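Local coordinates for protein 4'-phospho-dehydrooxetanocin synthase (Bacillus megaterium, PDB 5UL3) that catalyses the oxidative ring contraction of dAMP to an oxetane aldehyde in oxetanocin A biosynthesis, using a [4Fe-4S] cluster, S-adenosylmethionine and cobalamin, at residues A[401-406]-A[460-465]; A[511-516]-A[521-526]. All coordinates share one frame; numbering follows the deposited sequence.

Contact 1. Residues A[401-406]-A[460-465]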
loop_
_atom_site.group_PDB
_atom_site.type_symbol
_atom_site.label_atom_id
_atom_site.label_comp_id
_atom_site.label_asym_id
_atom_site.label_seq_id
_atom_site.Cartn_x
_atom_site.Cartn_y
_atom_site.Cartn_z
ATOM N N ASP A 401 -13.324 12.076 8.107
ATOM C CA ASP A 401 -13.312 13.514 8.373
ATOM C C ASP A 401 -12.464 14.302 7.382
ATOM O O ASP A 401 -12.369 15.531 7.504
ATOM C CB ASP A 401 -12.871 13.804 9.820
ATOM C CG ASP A 401 -11.593 13.077 10.226
ATOM O OD1 ASP A 401 -11.512 11.839 10.078
ATOM O OD2 ASP A 401 -10.690 13.748 10.757
ATOM N N SER A 402 -11.832 13.641 6.410
ATOM C CA SER A 402 -11.310 14.368 5.263
ATOM C C SER A 402 -12.404 14.702 4.261
ATOM O O SER A 402 -12.145 15.436 3.304
ATOM C CB SER A 402 -10.207 13.570 4.556
ATOM O OG SER A 402 -9.090 13.359 5.396
ATOM N N VAL A 403 -13.605 14.169 4.455
ATOM C CA VAL A 403 -14.760 14.490 3.624
ATOM C C VAL A 403 -15.677 15.478 4.332
ATOM O O VAL A 403 -16.037 16.515 3.775
ATOM C CB VAL A 403 -15.545 13.205 3.266
ATOM C CG1 VAL A 403 -16.650 13.518 2.249
ATOM C CG2 VAL A 403 -14.613 12.114 2.733
ATOM N N TYR A 404 -16.055 15.147 5.565
ATOM C CA TYR A 404 -17.060 15.884 6.320
ATOM C C TYR A 404 -16.613 16.014 7.769
ATOM O O TYR A 404 -16.325 15.011 8.427
ATOM C CB TYR A 404 -18.411 15.160 6.232
ATOM C CG TYR A 404 -19.468 15.646 7.205
ATOM C CD1 TYR A 404 -19.930 16.960 7.165
ATOM C CD2 TYR A 404 -20.017 14.780 8.156
ATOM C CE1 TYR A 404 -20.908 17.405 8.056
ATOM C CE2 TYR A 404 -20.996 15.221 9.047
ATOM C CZ TYR A 404 -21.436 16.537 8.980
ATOM O OH TYR A 404 -22.410 16.973 9.852
ATOM N N GLU A 405 -16.598 17.239 8.291
ATOM C CA GLU A 405 -16.138 17.466 9.657
ATOM C C GLU A 405 -16.997 18.574 10.239
ATOM O O GLU A 405 -16.722 19.763 10.009
ATOM C CB GLU A 405 -14.660 17.835 9.733
ATOM C CG GLU A 405 -14.224 18.187 11.178
ATOM C CD GLU A 405 -14.596 17.103 12.177
ATOM O OE1 GLU A 405 -13.839 16.111 12.291
ATOM O OE2 GLU A 405 -15.660 17.208 12.831
ATOM N N PRO A 406 -18.049 18.222 10.977
ATOM C CA PRO A 406 -18.940 19.254 11.535
ATOM C C PRO A 406 -18.273 20.128 12.588
ATOM O O PRO A 406 -18.821 21.187 12.921
ATOM C CB PRO A 406 -20.091 18.433 12.121
ATOM C CG PRO A 406 -19.463 17.092 12.437
ATOM C CD PRO A 406 -18.496 16.859 11.306
ATOM N N ARG A 460 -22.206 9.421 1.947
ATOM C CA ARG A 460 -23.207 10.073 1.108
ATOM C C ARG A 460 -22.564 11.077 0.153
ATOM O O ARG A 460 -22.860 11.097 -1.051
ATOM C CB ARG A 460 -24.227 10.750 2.033
ATOM C CG ARG A 460 -25.529 11.196 1.414
ATOM C CD ARG A 460 -26.452 11.830 2.472
ATOM N NE ARG A 460 -27.009 10.863 3.413
ATOM C CZ ARG A 460 -27.493 11.177 4.609
ATOM N NH1 ARG A 460 -27.485 12.442 5.031
ATOM N NH2 ARG A 460 -27.979 10.231 5.392
ATOM N N LEU A 461 -21.681 11.931 0.677
ATOM C CA LEU A 461 -21.049 12.956 -0.144
ATOM C C LEU A 461 -20.142 12.355 -1.218
ATOM O O LEU A 461 -20.191 12.766 -2.384
ATOM C CB LEU A 461 -20.260 13.921 0.757
ATOM C CG LEU A 461 -21.139 14.745 1.705
ATOM C CD1 LEU A 461 -20.322 15.375 2.851
ATOM C CD2 LEU A 461 -21.880 15.844 0.922
ATOM N N VAL A 462 -19.299 11.393 -0.845
ATOM C CA VAL A 462 -18.365 10.835 -1.825
ATOM C C VAL A 462 -19.117 10.029 -2.875
ATOM O O VAL A 462 -18.831 10.136 -4.074
ATOM C CB VAL A 462 -17.282 9.981 -1.142
ATOM C CG1 VAL A 462 -16.386 9.315 -2.220
ATOM C CG2 VAL A 462 -16.410 10.872 -0.213
ATOM N N SER A 463 -20.087 9.218 -2.446
ATOM C CA SER A 463 -20.809 8.403 -3.429
ATOM C C SER A 463 -21.637 9.269 -4.376
ATOM O O SER A 463 -21.726 8.958 -5.576
ATOM C CB SER A 463 -21.677 7.358 -2.726
ATOM O OG SER A 463 -22.678 7.941 -1.911
ATOM N N ALA A 464 -22.193 10.386 -3.886
ATOM C CA ALA A 464 -22.956 11.275 -4.756
ATOM C C ALA A 464 -22.103 11.862 -5.872
ATOM O O ALA A 464 -22.647 12.252 -6.910
ATOM C CB ALA A 464 -23.609 12.404 -3.933
ATOM N N LEU A 465 -20.781 11.941 -5.689
ATOM C CA LEU A 465 -19.907 12.426 -6.747
ATOM C C LEU A 465 -19.535 11.351 -7.764
ATOM O O LEU A 465 -18.751 11.638 -8.671
ATOM C CB LEU A 465 -18.639 13.013 -6.136
ATOM C CG LEU A 465 -18.902 14.194 -5.200
ATOM C CD1 LEU A 465 -17.624 14.574 -4.455
ATOM C CD2 LEU A 465 -19.416 15.378 -6.001
#

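Contact 2. Residues A[511-516]-A[521-526]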
loop_
_atom_site.group_PDB
_atom_site.type_symbol
_atom_site.label_atom_id
_atom_site.label_comp_id
_atom_site.label_asym_id
_atom_site.label_seq_id
_atom_site.Cartn_x
_atom_site.Cartn_y
_atom_site.Cartn_z
ATOM N N GLU A 511 -22.624 24.520 -2.375
ATOM C CA GLU A 511 -23.354 24.705 -1.126
ATOM C C GLU A 511 -24.755 24.113 -1.202
ATOM O O GLU A 511 -25.247 23.541 -0.220
ATOM C CB GLU A 511 -23.412 26.197 -0.772
ATOM C CG GLU A 511 -24.193 26.498 0.503
ATOM C CD GLU A 511 -24.034 27.940 0.961
ATOM O OE1 GLU A 511 -23.455 28.748 0.203
ATOM O OE2 GLU A 511 -24.479 28.262 2.083
ATOM N N GLU A 512 -25.424 24.243 -2.350
ATOM C CA GLU A 512 -26.756 23.662 -2.477
ATOM C C GLU A 512 -26.693 22.141 -2.419
ATOM O O GLU A 512 -27.511 21.500 -1.745
ATOM C CB GLU A 512 -27.414 24.120 -3.782
ATOM C CG GLU A 512 -27.735 25.614 -3.842
ATOM C CD GLU A 512 -28.306 26.052 -5.194
ATOM O OE1 GLU A 512 -28.037 25.385 -6.216
ATOM O OE2 GLU A 512 -29.033 27.068 -5.229
ATOM N N LEU A 513 -25.723 21.550 -3.123
ATOM C CA LEU A 513 -25.545 20.105 -3.074
ATOM C C LEU A 513 -25.241 19.648 -1.657
ATOM O O LEU A 513 -25.830 18.678 -1.163
ATOM C CB LEU A 513 -24.420 19.692 -4.025
ATOM C CG LEU A 513 -24.065 18.207 -3.984
ATOM C CD1 LEU A 513 -25.271 17.374 -4.383
ATOM C CD2 LEU A 513 -22.869 17.929 -4.901
ATOM N N TYR A 514 -24.305 20.334 -0.995
ATOM C CA TYR A 514 -23.960 20.018 0.389
ATOM C C TYR A 514 -25.180 20.082 1.299
ATOM O O TYR A 514 -25.441 19.151 2.066
ATOM C CB TYR A 514 -22.877 20.979 0.881
ATOM C CG TYR A 514 -22.377 20.716 2.278
ATOM C CD1 TYR A 514 -21.427 19.728 2.522
ATOM C CD2 TYR A 514 -22.815 21.482 3.354
ATOM C CE1 TYR A 514 -20.952 19.489 3.800
ATOM C CE2 TYR A 514 -22.341 21.254 4.635
ATOM C CZ TYR A 514 -21.422 20.258 4.858
ATOM O OH TYR A 514 -20.958 20.044 6.128
ATOM N N ASP A 515 -25.935 21.183 1.233
ATOM C CA ASP A 515 -27.081 21.340 2.126
ATOM C C ASP A 515 -28.125 20.257 1.886
ATOM O O ASP A 515 -28.708 19.723 2.837
ATOM C CB ASP A 515 -27.696 22.731 1.953
ATOM C CG ASP A 515 -26.871 23.819 2.608
ATOM O OD1 ASP A 515 -26.141 23.514 3.574
ATOM O OD2 ASP A 515 -26.962 24.983 2.161
ATOM N N LYS A 516 -28.364 19.905 0.621
ATOM C CA LYS A 516 -29.378 18.900 0.322
ATOM C C LYS A 516 -28.959 17.515 0.806
ATOM O O LYS A 516 -29.790 16.763 1.328
ATOM C CB LYS A 516 -29.679 18.892 -1.171
ATOM C CG LYS A 516 -30.634 20.001 -1.608
ATOM C CD LYS A 516 -30.748 20.055 -3.126
ATOM C CE LYS A 516 -31.676 21.168 -3.601
ATOM N NZ LYS A 516 -33.114 20.795 -3.474
ATOM N N LYS A 521 -34.280 15.396 3.360
ATOM C CA LYS A 521 -34.620 13.979 3.426
ATOM C C LYS A 521 -35.257 13.488 2.131
ATOM O O LYS A 521 -35.043 12.338 1.734
ATOM C CB LYS A 521 -35.552 13.719 4.610
ATOM C CG LYS A 521 -35.893 12.255 4.805
ATOM C CD LYS A 521 -34.646 11.444 5.123
ATOM C CE LYS A 521 -34.844 9.965 4.810
ATOM N NZ LYS A 521 -34.105 9.546 3.578
ATOM N N GLU A 522 -36.042 14.335 1.462
ATOM C CA GLU A 522 -36.619 13.935 0.182
ATOM C C GLU A 522 -35.539 13.778 -0.877
ATOM O O GLU A 522 -35.604 12.866 -1.708
ATOM C CB GLU A 522 -37.659 14.957 -0.278
ATOM C CG GLU A 522 -38.952 14.947 0.523
ATOM C CD GLU A 522 -40.069 15.690 -0.185
ATOM O OE1 GLU A 522 -39.818 16.234 -1.283
ATOM O OE2 GLU A 522 -41.199 15.726 0.351
ATOM N N PHE A 523 -34.545 14.666 -0.867
ATOM C CA PHE A 523 -33.448 14.574 -1.824
ATOM C C PHE A 523 -32.653 13.287 -1.618
ATOM O O PHE A 523 -32.386 12.548 -2.572
ATOM C CB PHE A 523 -32.551 15.806 -1.690
ATOM C CG PHE A 523 -31.476 15.909 -2.730
ATOM C CD1 PHE A 523 -31.726 16.517 -3.947
ATOM C CD2 PHE A 523 -30.195 15.437 -2.471
ATOM C CE1 PHE A 523 -30.727 16.638 -4.896
ATOM C CE2 PHE A 523 -29.196 15.554 -3.416
ATOM C CZ PHE A 523 -29.459 16.153 -4.629
ATOM N N ILE A 524 -32.279 13.001 -0.369
ATOM C CA ILE A 524 -31.550 11.772 -0.065
ATOM C C ILE A 524 -32.334 10.551 -0.539
ATOM O O ILE A 524 -31.785 9.657 -1.198
ATOM C CB ILE A 524 -31.232 11.705 1.438
ATOM C CG1 ILE A 524 -30.274 12.841 1.820
ATOM C CG2 ILE A 524 -30.653 10.359 1.792
ATOM C CD1 ILE A 524 -30.298 13.213 3.305
ATOM N N GLU A 525 -33.637 10.509 -0.238
ATOM C CA GLU A 525 -34.471 9.394 -0.689
ATOM C C GLU A 525 -34.503 9.283 -2.210
ATOM O O GLU A 525 -34.448 8.175 -2.759
ATOM C CB GLU A 525 -35.888 9.545 -0.142
ATOM C CG GLU A 525 -36.073 8.846 1.177
ATOM C CD GLU A 525 -35.587 7.417 1.120
ATOM O OE1 GLU A 525 -36.211 6.608 0.396
ATOM O OE2 GLU A 525 -34.567 7.115 1.783
ATOM N N LYS A 526 -34.597 10.416 -2.910
ATOM C CA LYS A 526 -34.690 10.371 -4.367
ATOM C C LYS A 526 -33.434 9.785 -4.999
ATOM O O LYS A 526 -33.520 9.065 -6.003
ATOM C CB LYS A 526 -34.942 11.771 -4.923
ATOM C CG LYS A 526 -34.918 11.833 -6.439
ATOM C CD LYS A 526 -35.088 13.253 -6.952
ATOM C CE LYS A 526 -35.151 13.267 -8.477
ATOM N NZ LYS A 526 -35.057 14.645 -9.040
#

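Contact 1. Residues A[401-406]-A[460-465]
Val-403 and Val-462 mark the closest backbone approach of this contact, their CA atoms 7.5 Å apart where the loop following a short 3-10 turn passes the C-terminal part of helix 452-464. No hydrogen bond crosses between the segments, and the joint is made of apolar carbon alone. The two valines cross at about a right angle. Val-462 CG2 faces both methyls of Val-403, lying 3.6 Å from CG1 and 3.7 Å from CG2. With CG1 of Val-403 placed opposite its own backbone N (chi1 -173°), this methyl also reaches Leu-461, meeting its CB at 3.9 Å. One residue on, Tyr-404 adds its CB rather than its phenol end, resting 3.9 Å from Leu-461 CD1, while the ring continues away from the helix segment toward Leu-518. Trp-420 of helix 410-426 packs against Val-403, and the buried carbonyl of Ser-402 accepts hydrogen bonds from Arg-416 and Trp-420. In the partial TIM barrel of radical SAM enzymes, strands alternate with outer helices; here the loop leaving strand 393-398 toward helix 410-426 is packed against the helix that precedes strand 470-473.

Contact 2. Residues A[511-516]-A[521-526]
Lys-516 and Phe-523 are brought together by two different first torsions: in Lys-516, CG lies opposite the carbonyl carbon, while in Phe-523 it lies opposite the backbone N (chi1 -173°), and the aliphatic chain crosses the ring at about a right angle. Two consecutive helices, 510-519 and 521-527, meet here across a very short connection, an orthogonal alpha-alpha pairing. The short segments run perpendicular, at 90°, with their axes 10.2 Å apart at closest approach. At the centre is a CH-pi contact: Lys-516 CB stands over one face of the Phe-523 ring, 3.9 Å from its centroid and only 18° off the normal. Farther out, Lys-516 CD lies over the same face, displaced toward the CD1-CE1 bond and 3.8 Å from Phe-523 CD1, before the chain bends at its last torsion. A lysine thus lends its hydrocarbon part to a partly exposed aromatic, and Leu-513 adds a looser apolar touch to the same ring. Asp-520, in the connection, serves both helices: its OD1 accepts a hydrogen bond from the backbone N of Phe-523, tying the start of the second helix to the turn, and its OD2 makes a long, weak ion pair with the ammonium group of Lys-516. Along the second helix, Lys-521 NZ forms a salt bridge with Glu-525 one turn later, 3.1 Å from OE2 and on the anti lone pair of that oxygen; Glu-525 has a second cationic partner in Lys-528 through OE1. Nearer the core, buried Ile-524 runs up to the end of the first segment, its CG1 packing 4.0 Å from the backbone O of Lys-516.

In the fold
Both contacts belong to the radical SAM core, and their centres lie 13 Å apart. Helix 510-519 joins them directly: Tyr-514 places its OH 3.3 Å from Tyr-404 CE1, and Leu-461 CD2 packs 4.2 Å from Tyr-514 CD1. A second bridge runs from helix 452-464, where Arg-460 NH1 sits 3.4 Å from Ile-524 CD1 and also hydrogen-bonds the carbonyl of Leu-517. Contact 2 lies farther out, its centre about 35 Å from the centre of the chain against about 23 Å for contact 1. Both lie away from the cofactor and substrate sites; the side chain of Val-403 is about 12 Å from the bound iron-sulfur cluster.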